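Local coordinates for protein threonine synthase (Brucella melitensis bv. 1, PDB 4F4F) that probably catalyses the pyridoxal-phosphate-dependent conversion of O-phospho-L-homoserine and water into L-threonine and phosphate, the last step of threonine biosynthesis, at residues N288-T294 with I315-F321. Residues are numbered along the deposited sequence; the frame is centred on the assembly and turned at random.
Sequences NDILSRT and IQISSNF
Phe321 turns CG away from its backbone N (chi1 -172°) and Leu291 sets CG opposite its own carbonyl carbon (chi1 -65°), which brings ring and isobutyl group alongside, pointing in opposite senses. The pair ties the first turn of helix 290-297, which follows strand 278-285 in the pyridoxal-phosphate-dependent enzyme fold, to the loop leading into helix 321-328. Leu291 CD2 lies over one ring face in a CH-pi contact, 4.1 Å from the Phe321 centroid, while Thr294 CG2 approaches Phe321 CZ obliquely at 3.9 Å. The other methyl, Leu291 CD1, lies 3.7 Å from Ser318 OG. That hydroxyl is hydrogen-bonded to the carbonyl of Gly260, and the Ser318 side chain also touches Phe262, which places the loop beside two residues that bind pyridoxal phosphate. Ile290 and Ile315 meet roughly at right angles, Ile290 CG2 to Ile315 CD1 4.2 Å. Thr294 OG1 donates to Ile290 O at 2.8 Å, from the face opposite to Thr294 N, which also bonds that oxygen. No direct hydrogen bond joins the segments; instead, a water accepts from Ile290 N at the helix start and donates to Ile315 O, its oxygen 3.0 Å from both Ile290 N and Ile315 O.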
loop_
_atom_site.group_PDB
_atom_site.type_symbol
_atom_site.label_atom_id
_atom_site.label_comp_id
_atom_site.label_asym_id
_atom_site.label_seq_id
_atom_site.Cartn_x
_atom_site.Cartn_y
_atom_site.Cartn_z
ATOM N N ASN A 288 9.551 -15.259 -0.618
ATOM C CA ASN A 288 10.436 -14.150 -0.258
ATOM C C ASN A 288 10.102 -13.742 1.172
ATOM O O ASN A 288 9.257 -12.884 1.427
ATOM C CB ASN A 288 10.239 -13.006 -1.238
ATOM C CG ASN A 288 10.576 -13.418 -2.647
ATOM O OD1 ASN A 288 11.739 -13.456 -3.013
ATOM N ND2 ASN A 288 9.563 -13.747 -3.442
ATOM N N ASP A 289 10.773 -14.394 2.103
ATOM C CA ASP A 289 10.308 -14.462 3.471
ATOM C C ASP A 289 11.244 -13.749 4.448
ATOM O O ASP A 289 11.280 -14.103 5.636
ATOM C CB ASP A 289 10.125 -15.938 3.840
ATOM C CG ASP A 289 11.431 -16.716 3.902
ATOM O OD1 ASP A 289 12.499 -16.294 3.379
ATOM O OD2 ASP A 289 11.366 -17.804 4.497
ATOM N N ILE A 290 11.940 -12.716 3.970
ATOM C CA ILE A 290 12.827 -11.921 4.828
ATOM C C ILE A 290 12.162 -11.555 6.145
ATOM O O ILE A 290 12.761 -11.708 7.201
ATOM C CB ILE A 290 13.392 -10.656 4.109
ATOM C CG1 ILE A 290 14.560 -10.080 4.930
ATOM C CG2 ILE A 290 12.316 -9.596 3.806
ATOM C CD1 ILE A 290 15.305 -9.014 4.170
ATOM N N LEU A 291 10.893 -11.163 6.085
ATOM C CA LEU A 291 10.187 -10.726 7.301
ATOM C C LEU A 291 9.919 -11.902 8.238
ATOM O O LEU A 291 10.057 -11.776 9.458
ATOM C CB LEU A 291 8.906 -9.991 6.959
ATOM C CG LEU A 291 9.064 -8.647 6.206
ATOM C CD1 LEU A 291 7.712 -8.137 5.708
ATOM C CD2 LEU A 291 9.712 -7.587 7.085
ATOM N N SER A 292 9.522 -13.035 7.689
ATOM C CA SER A 292 9.352 -14.232 8.497
ATOM C C SER A 292 10.695 -14.653 9.134
ATOM O O SER A 292 10.776 -14.893 10.334
ATOM C CB SER A 292 8.765 -15.363 7.626
ATOM O OG SER A 292 8.543 -16.519 8.415
ATOM N N ARG A 293 11.766 -14.705 8.339
ATOM C CA ARG A 293 13.077 -15.035 8.877
ATOM C C ARG A 293 13.515 -14.039 9.945
ATOM O O ARG A 293 14.176 -14.415 10.924
ATOM C CB ARG A 293 14.131 -15.105 7.787
ATOM C CG ARG A 293 13.894 -16.266 6.820
ATOM C CD ARG A 293 14.966 -16.333 5.742
ATOM N NE ARG A 293 14.830 -15.364 4.630
ATOM C CZ ARG A 293 15.614 -14.303 4.432
ATOM N NH1 ARG A 293 16.557 -13.983 5.316
ATOM N NH2 ARG A 293 15.434 -13.539 3.361
ATOM N N THR A 294 13.168 -12.773 9.743
ATOM C CA THR A 294 13.500 -11.740 10.715
ATOM C C THR A 294 12.809 -11.990 12.032
ATOM O O THR A 294 13.436 -11.916 13.076
ATOM C CB THR A 294 13.162 -10.302 10.200
ATOM O OG1 THR A 294 13.967 -10.025 9.051
ATOM C CG2 THR A 294 13.455 -9.267 11.290
ATOM N N ILE A 315 9.361 -9.392 -2.727
ATOM C CA ILE A 315 10.266 -8.347 -2.227
ATOM C C ILE A 315 11.591 -8.920 -1.785
ATOM O O ILE A 315 11.634 -10.009 -1.186
ATOM C CB ILE A 315 9.687 -7.570 -1.012
ATOM C CG1 ILE A 315 9.239 -8.530 0.127
ATOM C CG2 ILE A 315 8.549 -6.672 -1.465
ATOM C CD1 ILE A 315 9.252 -7.924 1.537
ATOM N N GLN A 316 12.664 -8.175 -2.051
ATOM C CA GLN A 316 13.984 -8.484 -1.481
ATOM C C GLN A 316 14.107 -7.860 -0.076
ATOM O O GLN A 316 14.570 -8.496 0.868
ATOM C CB GLN A 316 15.098 -7.969 -2.397
ATOM C CG GLN A 316 16.466 -8.421 -1.929
ATOM C CD GLN A 316 17.516 -8.356 -3.027
ATOM O OE1 GLN A 316 17.858 -7.282 -3.518
ATOM N NE2 GLN A 316 18.029 -9.511 -3.409
ATOM N N ILE A 317 13.666 -6.609 0.031
ATOM C CA ILE A 317 13.599 -5.876 1.301
ATOM C C ILE A 317 12.211 -5.237 1.448
ATOM O O ILE A 317 11.478 -5.078 0.489
ATOM C CB ILE A 317 14.678 -4.773 1.415
ATOM C CG1 ILE A 317 14.550 -3.738 0.285
ATOM C CG2 ILE A 317 16.088 -5.368 1.458
ATOM C CD1 ILE A 317 15.541 -2.571 0.396
ATOM N N SER A 318 11.846 -4.894 2.668
ATOM C CA SER A 318 10.520 -4.386 2.930
ATOM C C SER A 318 10.619 -2.879 3.260
ATOM O O SER A 318 11.077 -2.511 4.341
ATOM C CB SER A 318 9.914 -5.174 4.071
ATOM O OG SER A 318 8.579 -4.832 4.276
ATOM N N SER A 319 10.159 -2.043 2.343
ATOM C CA SER A 319 10.485 -0.619 2.382
ATOM C C SER A 319 10.014 0.112 3.664
ATOM O O SER A 319 10.689 1.004 4.147
ATOM C CB SER A 319 9.945 0.077 1.133
ATOM O OG SER A 319 8.530 0.222 1.237
ATOM N N ASN A 320 8.893 -0.285 4.242
ATOM C CA ASN A 320 8.398 0.385 5.441
ATOM C C ASN A 320 8.738 -0.298 6.750
ATOM O O ASN A 320 8.353 0.173 7.812
ATOM C CB ASN A 320 6.898 0.552 5.338
ATOM C CG ASN A 320 6.519 1.538 4.264
ATOM O OD1 ASN A 320 6.839 2.697 4.380
ATOM N ND2 ASN A 320 5.883 1.076 3.204
ATOM N N PHE A 321 9.471 -1.411 6.682
ATOM C CA PHE A 321 9.885 -2.095 7.938
ATOM C C PHE A 321 10.659 -1.146 8.871
ATOM O O PHE A 321 10.533 -1.221 10.091
ATOM C CB PHE A 321 10.720 -3.325 7.606
ATOM C CG PHE A 321 11.028 -4.201 8.787
ATOM C CD1 PHE A 321 10.018 -4.742 9.557
ATOM C CD2 PHE A 321 12.337 -4.514 9.092
ATOM C CE1 PHE A 321 10.313 -5.574 10.637
ATOM C CE2 PHE A 321 12.633 -5.315 10.174
ATOM C CZ PHE A 321 11.623 -5.856 10.939
HETATM O O HOH W 1 12.394 -11.788 1.108
#